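PDB 6PV5: putative O-GlcNAcase nagJ from Clostridium perfringens, which probably hydrolyses terminal N-acetylhexosamine residues as a family 84 glycoside hydrolase, this chain holding the N-terminal part of the protein with its catalytic barrel. Local coordinates for residues E232-P237 with G267-F272; F299-D304 with E316-F321; P334-P339 with E369-G374; E362-D367 with Y395-M400. All coordinates share one frame; numbering follows the deposited sequence. Where two conformers were deposited one is given.

All four contacts belong to one closed eight-stranded parallel barrel, and they follow one another round part of its wall. Interaction 1 joins two loops beyond the strands; its I270 and F272 pack on W303 and V317 of interaction 2, whose centre is about 12 Å away. Strand 298-302 of interaction 2 pairs with strand 336-338 of interaction 3, I301 N lying 2.9 Å from I336 O, and T337 OG1 adds a side-chain bond to I301 O. Interaction 4, centred about 9 Å from interaction 3, continues the sheet through V370 O and M400 N. The side chain of D305, the predicted proton donor, lies about 8 Å from those of W303 and V338 and about 9 Å from that of L268; interaction 4 sits away from this site.

Interaction 1: residues E232-P237 with G267-F272; sequences EKWREP and GLDIKF
The carboxylate of D269 is gripped by W234 and R235, joining two loops of the (beta/alpha)8 barrel: residues 232-237 follow strand 219-222, and residues 267-272 follow strand 259-264. W234 NE1 donates to D269 OD1 over 3.1 Å in a nearly straight bond, 174° at the hydrogen, that lies in the indole plane and uses the syn lone pair of the carboxylate. R235 adds a salt bridge, with NH1 2.9 Å from D269 OD2; its individual hydrogen bonds are bent and weak, consistent with guanidinium and carboxylate planes 71° apart. D269 OD1 thus takes the straight indole bond as well as weak bonds from R235 NH1 and NH2.

Beside this polar centre, the far end of the indole meets I270, whose CD1 comes 4.0 Å from W234 CH2, while L268 CD1 approaches W234 CD1 more loosely. The flat groups of W234 and R235 also lie against each other: R235 CG sits over one indole face, and W234 CZ2 lies 3.4 Å above the guanidinium plane of R235.

Further out, helix 274-294 holds both partners. D280 takes R235 NE in a salt bridge and accepts a hydrogen bond from K271 N; K287 NZ bonds to the carbonyl oxygens of W234 and E236. W234 and R235 occupy the middle of a type I beta turn, closed by E236 N bonding to K233 O at 3.0 Å.

Interaction 2: residues F299-D304 with E316-F321; sequences FAILWD and EVLNRF
I301, in the conformer given, sends its CD1 over one face of the F321 ring, a CH-pi contact with the methyl carbon 4.2 Å from the ring centroid and 20° off its normal; a second conformer exists, in which this contact may not hold. The ring takes this position with F321 CG anti to the backbone nitrogen (chi1 -176°), which carries it across to the strand. The same isoleucine also packs on L318: the two side chains run past each other in opposite directions, and I301 CB comes within 3.5 Å of L318 CD2.

The other branch of the leucine serves W303. L318 CD1 sits at the indole edge, near its plane and 3.7 Å from W303 NE1, a buried nitrogen with no polar partner in the model. V317 CG1 adds to this edge, 4.1 Å from W303 CZ2. At the other end of the strand, F299 touches F321 only lightly and meets the ring of F325 edge-to-face.

The axes of the short segments 299-302 and 316-321 run nearly antiparallel, at 166°, with a closest approach of 10.4 Å. Strand, helix 311-326 and the following strand 336-338 form a beta-alpha-beta unit, whose apolar helix-to-strand layer is that of a (beta/alpha)8 barrel.

Interaction 3: residues P334-P339 with E369-G374; sequences PLITVP and EVMWTG
M371 and I336 meet through methyl groups beside paired strands, with M371 CE 3.6 Å from I336 CG2. The methionine leaves its backbone with CG beside the nitrogen and an extended second torsion, then bends at chi3 (-62°), turning CE back over the neighbouring strand. V338 CB receives the same methyl more loosely.

I336 also faces E369, CG1 lying 4.0 Å from E369 CB. The glutamate chain bends at chi2 (-76°) and takes its carboxylate out to K187, with which OE2 makes a salt bridge. On the other sheet face T337 and V370 lie side by side, pointing the same way, with their CG2 methyls 3.8 Å apart. T337 OG1, anti to the backbone nitrogen, bonds instead to I301 O of the preceding strand, leaving CG2 for V370. The proline P339 then covers the second branch of that valine, its CG 3.8 Å from V370 CG1.

Backbone bonds hold the parallel register: E369 N to L335 O at 3.0 Å, T337 N to E369 O at 2.8 Å and M371 N to T337 O at 3.0 Å. The axes of these two short strand segments differ by 35°. Strands 336-338 and 369-372 are the fifth and sixth of eight parallel strands in the closed barrel, the (beta/alpha)8 fold of the family 84 catalytic domain.

Interaction 4: residues E362-D367 with Y395-M400; sequences ETLDKD and YNRKMM
R397 departs from its backbone with CG between the nitrogen and the carbonyl carbon (chi1 70°) and bends at chi3 (78°), a course that delivers its guanidinium to the backbone carbonyls of L364 and D365. R397 NH2 donates to L364 O over 2.9 Å with the acceptor close to the guanidinium plane. R397 NH1 reaches D365 O at 2.7 Å along a more bent path, 137° at the hydrogen. In both bonds the donor stands above the carbonyl plane, away from the lone pairs.

The third nitrogen fixes the group from its own side of the contact: R397 NE bonds to Y395 O at 2.8 Å, nearly straight. NH1 has a further acceptor in I368 O, so backbone oxygens on both segments and just beyond engage the arginine and restrict its rotation.

Apolar atoms fill in around it. L364 crosses the arginine at about a right angle and places L364 CD2 3.7 Å from R397 NH1, while K366 CA lies over one face of the R397 guanidinium, 3.3 Å above the plane and offset toward its rim. The lysine chain runs on past N396, K366 CD lying 3.6 Å from N396 O.

The side chain of N319, on helix 311-326, hydrogen-bonds to T363 O and D365 N of the first segment. The contact joins the turn between helix 355-363 and strand 369-372 to that between helix 385-395 and strand 399-403, neighbouring alpha-to-beta connections of the (beta/alpha)8 barrel.

Interaction 1: residues E232-P237 with G267-F272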
# COMPACT_ATOMS: atom_id res chain seq x y z
N GLU A 232 -6.25 25.74 1.80
CA GLU A 232 -6.51 27.10 2.28
C GLU A 232 -6.41 28.08 1.11
O GLU A 232 -7.24 28.98 0.98
CB GLU A 232 -5.52 27.53 3.36
CG GLU A 232 -5.96 27.21 4.77
CD GLU A 232 -5.38 25.92 5.35
OE1 GLU A 232 -4.91 25.06 4.55
OE2 GLU A 232 -5.40 25.78 6.59
N LYS A 233 -5.39 27.89 0.28
CA LYS A 233 -5.16 28.73 -0.88
C LYS A 233 -5.46 27.97 -2.17
O LYS A 233 -4.67 28.03 -3.10
CB LYS A 233 -3.68 29.11 -0.93
CG LYS A 233 -3.14 29.90 0.26
CD LYS A 233 -1.70 30.35 0.02
CE LYS A 233 -1.01 30.83 1.28
NZ LYS A 233 -1.54 32.13 1.76
N TRP A 234 -6.58 27.24 -2.22
CA TRP A 234 -6.88 26.42 -3.39
C TRP A 234 -7.04 27.26 -4.66
O TRP A 234 -6.80 26.77 -5.75
CB TRP A 234 -8.11 25.53 -3.20
CG TRP A 234 -9.37 26.30 -2.96
CD1 TRP A 234 -9.83 26.74 -1.75
CD2 TRP A 234 -10.34 26.71 -3.94
NE1 TRP A 234 -11.04 27.37 -1.91
CE2 TRP A 234 -11.38 27.37 -3.24
CE3 TRP A 234 -10.44 26.58 -5.33
CZ2 TRP A 234 -12.49 27.91 -3.88
CZ3 TRP A 234 -11.56 27.10 -5.96
CH2 TRP A 234 -12.56 27.76 -5.25
N ARG A 235 -7.49 28.51 -4.50
CA ARG A 235 -7.68 29.38 -5.65
C ARG A 235 -6.35 29.78 -6.28
O ARG A 235 -6.29 30.01 -7.49
CB ARG A 235 -8.46 30.63 -5.24
CG ARG A 235 -9.91 30.35 -4.86
CD ARG A 235 -10.37 31.54 -4.06
NE ARG A 235 -11.73 31.42 -3.56
CZ ARG A 235 -12.06 30.94 -2.36
NH1 ARG A 235 -11.12 30.53 -1.52
NH2 ARG A 235 -13.33 30.88 -2.00
N GLU A 236 -5.28 29.82 -5.47
CA GLU A 236 -4.02 30.42 -5.89
C GLU A 236 -3.15 29.40 -6.62
O GLU A 236 -3.00 28.26 -6.19
CB GLU A 236 -3.29 31.04 -4.70
CG GLU A 236 -4.15 31.97 -3.86
CD GLU A 236 -3.43 32.67 -2.71
OE1 GLU A 236 -2.17 32.73 -2.73
OE2 GLU A 236 -4.13 33.14 -1.78
N PRO A 237 -2.55 29.78 -7.77
CA PRO A 237 -1.62 28.89 -8.48
C PRO A 237 -0.35 28.66 -7.65
O PRO A 237 -0.11 29.39 -6.69
CB PRO A 237 -1.31 29.67 -9.77
CG PRO A 237 -1.57 31.12 -9.41
CD PRO A 237 -2.75 31.06 -8.46
N GLY A 267 -13.63 23.06 0.16
CA GLY A 267 -14.85 23.01 0.95
C GLY A 267 -14.91 24.01 2.10
O GLY A 267 -16.00 24.38 2.52
N LEU A 268 -13.75 24.43 2.63
CA LEU A 268 -13.75 25.31 3.79
C LEU A 268 -14.38 26.68 3.52
O LEU A 268 -14.95 27.27 4.43
CB LEU A 268 -12.36 25.38 4.45
CG LEU A 268 -11.25 26.30 3.90
CD1 LEU A 268 -11.11 26.33 2.38
CD2 LEU A 268 -11.25 27.69 4.52
N ASP A 269 -14.31 27.19 2.27
CA ASP A 269 -14.83 28.53 2.04
C ASP A 269 -15.53 28.70 0.69
O ASP A 269 -16.08 29.78 0.43
CB ASP A 269 -13.76 29.60 2.28
CG ASP A 269 -12.68 29.64 1.21
OD1 ASP A 269 -12.72 28.81 0.27
OD2 ASP A 269 -11.82 30.53 1.32
N ILE A 270 -15.51 27.67 -0.17
CA ILE A 270 -16.09 27.78 -1.50
C ILE A 270 -17.53 28.30 -1.40
O ILE A 270 -18.25 28.01 -0.44
CB ILE A 270 -15.97 26.46 -2.30
CG1 ILE A 270 -16.30 26.66 -3.78
CG2 ILE A 270 -16.81 25.35 -1.67
CD1 ILE A 270 -15.82 25.56 -4.69
N LYS A 271 -17.91 29.11 -2.39
CA LYS A 271 -19.26 29.62 -2.51
C LYS A 271 -19.96 28.92 -3.68
O LYS A 271 -19.33 28.55 -4.67
CB LYS A 271 -19.26 31.15 -2.56
CG LYS A 271 -19.24 31.88 -1.22
CD LYS A 271 -20.51 31.63 -0.41
CE LYS A 271 -20.80 32.69 0.63
NZ LYS A 271 -19.73 32.77 1.66
N PHE A 272 -21.26 28.71 -3.53
CA PHE A 272 -22.04 28.00 -4.53
C PHE A 272 -23.05 28.97 -5.14
O PHE A 272 -23.39 28.86 -6.31
CB PHE A 272 -22.77 26.81 -3.89
CG PHE A 272 -21.90 25.79 -3.21
CD1 PHE A 272 -21.21 24.83 -3.94
CD2 PHE A 272 -21.79 25.74 -1.82
CE1 PHE A 272 -20.42 23.87 -3.31
CE2 PHE A 272 -21.02 24.78 -1.19
CZ PHE A 272 -20.33 23.86 -1.93

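Interaction 2: residues F299-D304 with E316-F321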
# COMPACT_ATOMS: atom_id res chain seq x y z
N PHE A 299 -7.19 14.59 -11.48
CA PHE A 299 -7.65 15.55 -10.50
C PHE A 299 -8.65 14.89 -9.55
O PHE A 299 -9.34 13.93 -9.90
CB PHE A 299 -8.33 16.75 -11.18
CG PHE A 299 -7.45 17.48 -12.17
CD1 PHE A 299 -7.17 16.93 -13.41
CD2 PHE A 299 -6.89 18.70 -11.84
CE1 PHE A 299 -6.35 17.60 -14.31
CE2 PHE A 299 -6.07 19.36 -12.74
CZ PHE A 299 -5.80 18.81 -13.97
N ALA A 300 -8.74 15.46 -8.35
CA ALA A 300 -9.72 15.02 -7.37
C ALA A 300 -10.21 16.25 -6.65
O ALA A 300 -9.42 17.15 -6.38
CB ALA A 300 -9.09 14.02 -6.41
N ILE A 301 -11.52 16.30 -6.41
CA ILE A 301 -12.07 17.34 -5.56
C ILE A 301 -12.67 16.65 -4.34
O ILE A 301 -13.54 15.78 -4.49
CB ILE A 301 -13.10 18.20 -6.32
CG1 ILE A 301 -12.57 18.73 -7.65
CG2 ILE A 301 -13.61 19.31 -5.42
CD1 ILE A 301 -13.55 19.59 -8.41
N LEU A 302 -12.22 17.05 -3.16
CA LEU A 302 -12.54 16.37 -1.91
C LEU A 302 -13.53 17.21 -1.11
O LEU A 302 -13.34 18.42 -1.02
CB LEU A 302 -11.22 16.21 -1.14
CG LEU A 302 -10.38 14.95 -1.37
CD1 LEU A 302 -10.43 14.36 -2.77
CD2 LEU A 302 -8.95 15.11 -0.89
N TRP A 303 -14.57 16.58 -0.53
CA TRP A 303 -15.40 17.27 0.45
C TRP A 303 -15.29 16.65 1.85
O TRP A 303 -16.12 16.92 2.71
CB TRP A 303 -16.87 17.33 0.01
CG TRP A 303 -17.06 17.80 -1.40
CD1 TRP A 303 -17.21 17.01 -2.51
CD2 TRP A 303 -17.06 19.16 -1.87
NE1 TRP A 303 -17.33 17.79 -3.63
CE2 TRP A 303 -17.25 19.11 -3.27
CE3 TRP A 303 -16.94 20.41 -1.24
CZ2 TRP A 303 -17.33 20.27 -4.04
CZ3 TRP A 303 -17.00 21.55 -2.01
CH2 TRP A 303 -17.19 21.48 -3.39
N ASP A 304 -14.29 15.79 2.07
CA ASP A 304 -14.18 15.15 3.37
C ASP A 304 -13.86 16.21 4.43
O ASP A 304 -13.06 17.12 4.20
CB ASP A 304 -13.13 14.04 3.39
CG ASP A 304 -11.71 14.50 3.10
OD1 ASP A 304 -11.50 15.14 2.06
OD2 ASP A 304 -10.81 14.19 3.91
N GLU A 316 -23.12 19.28 -7.97
CA GLU A 316 -23.24 20.15 -9.13
C GLU A 316 -21.89 20.77 -9.51
O GLU A 316 -21.53 20.75 -10.69
CB GLU A 316 -24.36 21.18 -8.97
CG GLU A 316 -25.72 20.54 -9.16
CD GLU A 316 -26.90 21.48 -8.93
OE1 GLU A 316 -26.65 22.64 -8.51
OE2 GLU A 316 -28.05 21.04 -9.17
N VAL A 317 -21.15 21.28 -8.51
CA VAL A 317 -19.80 21.80 -8.73
C VAL A 317 -18.97 20.73 -9.43
O VAL A 317 -18.29 21.03 -10.40
CB VAL A 317 -19.13 22.29 -7.43
CG1 VAL A 317 -17.60 22.31 -7.53
CG2 VAL A 317 -19.67 23.64 -6.98
N LEU A 318 -19.09 19.47 -8.96
CA LEU A 318 -18.35 18.36 -9.54
C LEU A 318 -18.78 18.06 -10.98
O LEU A 318 -17.94 17.72 -11.81
CB LEU A 318 -18.52 17.09 -8.67
CG LEU A 318 -17.84 17.06 -7.30
CD1 LEU A 318 -18.16 15.76 -6.57
CD2 LEU A 318 -16.32 17.20 -7.42
N ASN A 319 -20.09 18.07 -11.25
CA ASN A 319 -20.59 17.74 -12.59
C ASN A 319 -20.17 18.81 -13.60
O ASN A 319 -19.72 18.50 -14.69
CB ASN A 319 -22.13 17.63 -12.65
CG ASN A 319 -22.73 16.54 -11.78
OD1 ASN A 319 -22.12 15.49 -11.52
ND2 ASN A 319 -23.95 16.77 -11.33
N ARG A 320 -20.25 20.08 -13.19
CA ARG A 320 -19.81 21.19 -14.01
C ARG A 320 -18.32 21.08 -14.31
O ARG A 320 -17.92 21.22 -15.46
CB ARG A 320 -20.16 22.52 -13.34
CG ARG A 320 -20.32 23.67 -14.33
CD ARG A 320 -20.53 24.98 -13.59
NE ARG A 320 -20.15 26.11 -14.43
CZ ARG A 320 -20.23 27.37 -14.04
NH1 ARG A 320 -20.70 27.67 -12.85
NH2 ARG A 320 -19.85 28.34 -14.85
N PHE A 321 -17.51 20.77 -13.27
CA PHE A 321 -16.08 20.67 -13.45
C PHE A 321 -15.77 19.54 -14.41
O PHE A 321 -14.88 19.66 -15.26
CB PHE A 321 -15.35 20.50 -12.11
CG PHE A 321 -13.84 20.48 -12.22
CD1 PHE A 321 -13.10 21.65 -12.10
CD2 PHE A 321 -13.16 19.30 -12.47
CE1 PHE A 321 -11.72 21.63 -12.20
CE2 PHE A 321 -11.77 19.28 -12.58
CZ PHE A 321 -11.05 20.45 -12.44

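Interaction 3: residues P334-P339 with E369-G374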
# COMPACT_ATOMS: atom_id res chain seq x y z
N PRO A 334 -10.69 10.47 -15.50
CA PRO A 334 -11.93 10.72 -14.75
C PRO A 334 -11.68 11.46 -13.44
O PRO A 334 -10.66 11.25 -12.80
CB PRO A 334 -12.46 9.31 -14.49
CG PRO A 334 -11.96 8.52 -15.69
CD PRO A 334 -10.55 9.05 -15.88
N LEU A 335 -12.60 12.36 -13.07
CA LEU A 335 -12.52 13.10 -11.82
C LEU A 335 -12.75 12.12 -10.67
O LEU A 335 -13.43 11.11 -10.83
CB LEU A 335 -13.63 14.15 -11.83
CG LEU A 335 -13.73 15.04 -10.58
CD1 LEU A 335 -12.49 15.90 -10.42
CD2 LEU A 335 -14.97 15.92 -10.64
N ILE A 336 -12.15 12.44 -9.51
CA ILE A 336 -12.25 11.62 -8.31
C ILE A 336 -12.80 12.51 -7.21
O ILE A 336 -12.44 13.68 -7.15
CB ILE A 336 -10.87 11.07 -7.93
CG1 ILE A 336 -10.37 10.04 -8.96
CG2 ILE A 336 -10.87 10.53 -6.51
CD1 ILE A 336 -8.92 9.63 -8.76
N THR A 337 -13.69 11.96 -6.38
CA THR A 337 -14.20 12.76 -5.27
C THR A 337 -14.30 11.92 -4.00
O THR A 337 -14.19 10.69 -4.04
CB THR A 337 -15.55 13.42 -5.63
OG1 THR A 337 -15.84 14.40 -4.64
CG2 THR A 337 -16.71 12.44 -5.69
N VAL A 338 -14.54 12.60 -2.87
CA VAL A 338 -14.89 11.95 -1.63
C VAL A 338 -15.99 12.77 -0.97
O VAL A 338 -15.86 13.99 -0.82
CB VAL A 338 -13.69 11.71 -0.67
CG1 VAL A 338 -13.04 13.01 -0.25
CG2 VAL A 338 -14.11 10.94 0.58
N PRO A 339 -17.10 12.13 -0.55
CA PRO A 339 -18.24 12.85 0.02
C PRO A 339 -17.99 13.31 1.45
O PRO A 339 -17.02 12.90 2.08
CB PRO A 339 -19.40 11.84 -0.01
CG PRO A 339 -18.83 10.55 -0.58
CD PRO A 339 -17.33 10.69 -0.66
N GLU A 369 -15.58 9.20 -10.08
CA GLU A 369 -15.16 8.18 -9.13
C GLU A 369 -15.40 8.71 -7.72
O GLU A 369 -15.22 9.90 -7.48
CB GLU A 369 -13.70 7.81 -9.38
CG GLU A 369 -13.40 7.49 -10.84
CD GLU A 369 -13.90 6.12 -11.30
OE1 GLU A 369 -14.67 5.48 -10.55
OE2 GLU A 369 -13.49 5.69 -12.40
N VAL A 370 -15.86 7.82 -6.82
CA VAL A 370 -16.21 8.16 -5.45
C VAL A 370 -15.49 7.21 -4.49
O VAL A 370 -15.62 5.99 -4.59
CB VAL A 370 -17.73 8.15 -5.19
CG1 VAL A 370 -18.07 8.58 -3.77
CG2 VAL A 370 -18.46 9.08 -6.16
N MET A 371 -14.77 7.82 -3.53
CA MET A 371 -14.00 7.12 -2.51
C MET A 371 -14.82 7.02 -1.23
O MET A 371 -15.56 7.93 -0.88
CB MET A 371 -12.67 7.84 -2.23
CG MET A 371 -11.72 7.77 -3.44
SD MET A 371 -10.06 8.51 -3.22
CE MET A 371 -10.41 10.24 -2.91
N TRP A 372 -14.71 5.88 -0.56
CA TRP A 372 -15.28 5.77 0.77
C TRP A 372 -14.35 4.89 1.60
O TRP A 372 -13.46 4.23 1.05
CB TRP A 372 -16.73 5.25 0.68
CG TRP A 372 -17.00 3.83 1.09
CD1 TRP A 372 -17.79 3.44 2.13
CD2 TRP A 372 -16.59 2.62 0.42
NE1 TRP A 372 -17.89 2.07 2.17
CE2 TRP A 372 -17.14 1.54 1.15
CE3 TRP A 372 -15.79 2.34 -0.70
CZ2 TRP A 372 -16.92 0.21 0.80
CZ3 TRP A 372 -15.58 1.03 -1.05
CH2 TRP A 372 -16.13 -0.03 -0.32
N THR A 373 -14.54 4.90 2.93
CA THR A 373 -13.55 4.25 3.78
C THR A 373 -13.99 2.86 4.26
O THR A 373 -13.22 2.17 4.92
CB THR A 373 -13.19 5.16 4.97
OG1 THR A 373 -14.39 5.42 5.70
CG2 THR A 373 -12.53 6.46 4.54
N GLY A 374 -15.22 2.44 3.89
CA GLY A 374 -15.81 1.23 4.44
C GLY A 374 -16.87 1.60 5.46
O GLY A 374 -17.32 2.75 5.49

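Interaction 4: residues E362-D367 with Y395-M400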
# COMPACT_ATOMS: atom_id res chain seq x y z
N GLU A 362 -27.57 10.99 -6.06
CA GLU A 362 -28.58 11.11 -7.11
C GLU A 362 -28.13 12.15 -8.13
O GLU A 362 -28.32 11.93 -9.32
CB GLU A 362 -29.93 11.50 -6.51
N THR A 363 -27.52 13.25 -7.67
CA THR A 363 -27.09 14.32 -8.55
C THR A 363 -25.82 13.98 -9.34
O THR A 363 -25.67 14.44 -10.46
CB THR A 363 -26.85 15.61 -7.77
OG1 THR A 363 -28.02 15.79 -6.98
CG2 THR A 363 -26.63 16.83 -8.64
N LEU A 364 -24.90 13.18 -8.77
CA LEU A 364 -23.53 13.12 -9.27
C LEU A 364 -23.44 12.24 -10.51
O LEU A 364 -23.89 11.11 -10.47
CB LEU A 364 -22.64 12.55 -8.16
CG LEU A 364 -21.14 12.55 -8.44
CD1 LEU A 364 -20.61 13.98 -8.44
CD2 LEU A 364 -20.38 11.69 -7.43
N ASP A 365 -22.76 12.73 -11.57
CA ASP A 365 -22.52 11.97 -12.79
C ASP A 365 -21.80 10.65 -12.51
O ASP A 365 -20.77 10.61 -11.84
CB ASP A 365 -21.56 12.70 -13.74
CG ASP A 365 -22.04 13.99 -14.38
OD1 ASP A 365 -23.25 14.31 -14.27
OD2 ASP A 365 -21.18 14.67 -15.02
N LYS A 366 -22.26 9.60 -13.19
CA LYS A 366 -21.86 8.22 -12.95
C LYS A 366 -20.39 7.94 -13.30
O LYS A 366 -19.82 6.95 -12.83
CB LYS A 366 -22.80 7.22 -13.61
CG LYS A 366 -24.19 7.13 -12.99
CD LYS A 366 -24.89 5.80 -13.22
CE LYS A 366 -26.40 5.87 -13.33
NZ LYS A 366 -27.01 6.77 -12.31
N ASP A 367 -19.78 8.79 -14.14
CA ASP A 367 -18.41 8.52 -14.54
C ASP A 367 -17.42 9.22 -13.61
O ASP A 367 -16.21 9.17 -13.83
CB ASP A 367 -18.21 8.80 -16.04
CG ASP A 367 -18.36 10.26 -16.43
OD1 ASP A 367 -18.74 11.09 -15.56
OD2 ASP A 367 -18.08 10.57 -17.61
N TYR A 395 -24.81 4.31 -4.86
CA TYR A 395 -24.09 5.23 -5.73
C TYR A 395 -24.21 4.82 -7.20
O TYR A 395 -23.80 5.57 -8.09
CB TYR A 395 -22.62 5.37 -5.29
CG TYR A 395 -22.40 6.51 -4.32
CD1 TYR A 395 -22.45 6.31 -2.95
CD2 TYR A 395 -22.14 7.79 -4.78
CE1 TYR A 395 -22.27 7.36 -2.07
CE2 TYR A 395 -21.94 8.85 -3.91
CZ TYR A 395 -22.03 8.63 -2.55
OH TYR A 395 -21.86 9.68 -1.70
N ASN A 396 -24.73 3.61 -7.45
CA ASN A 396 -25.02 3.18 -8.81
C ASN A 396 -23.73 3.09 -9.62
O ASN A 396 -23.74 3.42 -10.80
CB ASN A 396 -26.03 4.12 -9.49
CG ASN A 396 -27.41 3.99 -8.88
OD1 ASN A 396 -27.99 2.91 -8.93
ND2 ASN A 396 -27.90 5.06 -8.27
N ARG A 397 -22.63 2.68 -8.96
CA ARG A 397 -21.32 2.60 -9.58
C ARG A 397 -20.39 1.84 -8.65
O ARG A 397 -20.63 1.75 -7.44
CB ARG A 397 -20.76 4.01 -9.86
CG ARG A 397 -20.36 4.76 -8.59
CD ARG A 397 -20.16 6.25 -8.75
NE ARG A 397 -21.44 6.93 -8.79
CZ ARG A 397 -21.62 8.16 -9.28
NH1 ARG A 397 -20.60 8.84 -9.77
NH2 ARG A 397 -22.83 8.70 -9.27
N LYS A 398 -19.33 1.28 -9.24
CA LYS A 398 -18.23 0.71 -8.49
C LYS A 398 -17.52 1.80 -7.68
O LYS A 398 -17.20 2.88 -8.18
CB LYS A 398 -17.27 0.00 -9.44
CG LYS A 398 -17.75 -1.36 -9.90
CD LYS A 398 -16.65 -2.08 -10.64
CE LYS A 398 -17.01 -3.49 -11.06
NZ LYS A 398 -15.79 -4.31 -11.20
N MET A 399 -17.33 1.52 -6.39
CA MET A 399 -16.76 2.51 -5.48
C MET A 399 -15.23 2.40 -5.52
O MET A 399 -14.70 1.43 -6.05
CB MET A 399 -17.29 2.23 -4.07
CG MET A 399 -18.80 2.43 -3.97
SD MET A 399 -19.36 4.10 -4.41
CE MET A 399 -18.78 5.12 -3.06
N MET A 400 -14.54 3.38 -4.93
CA MET A 400 -13.11 3.27 -4.67
C MET A 400 -12.85 3.21 -3.16
O MET A 400 -13.39 4.01 -2.40
CB MET A 400 -12.37 4.46 -5.29
CG MET A 400 -12.49 4.46 -6.81
SD MET A 400 -11.10 5.17 -7.72
CE MET A 400 -11.27 4.31 -9.28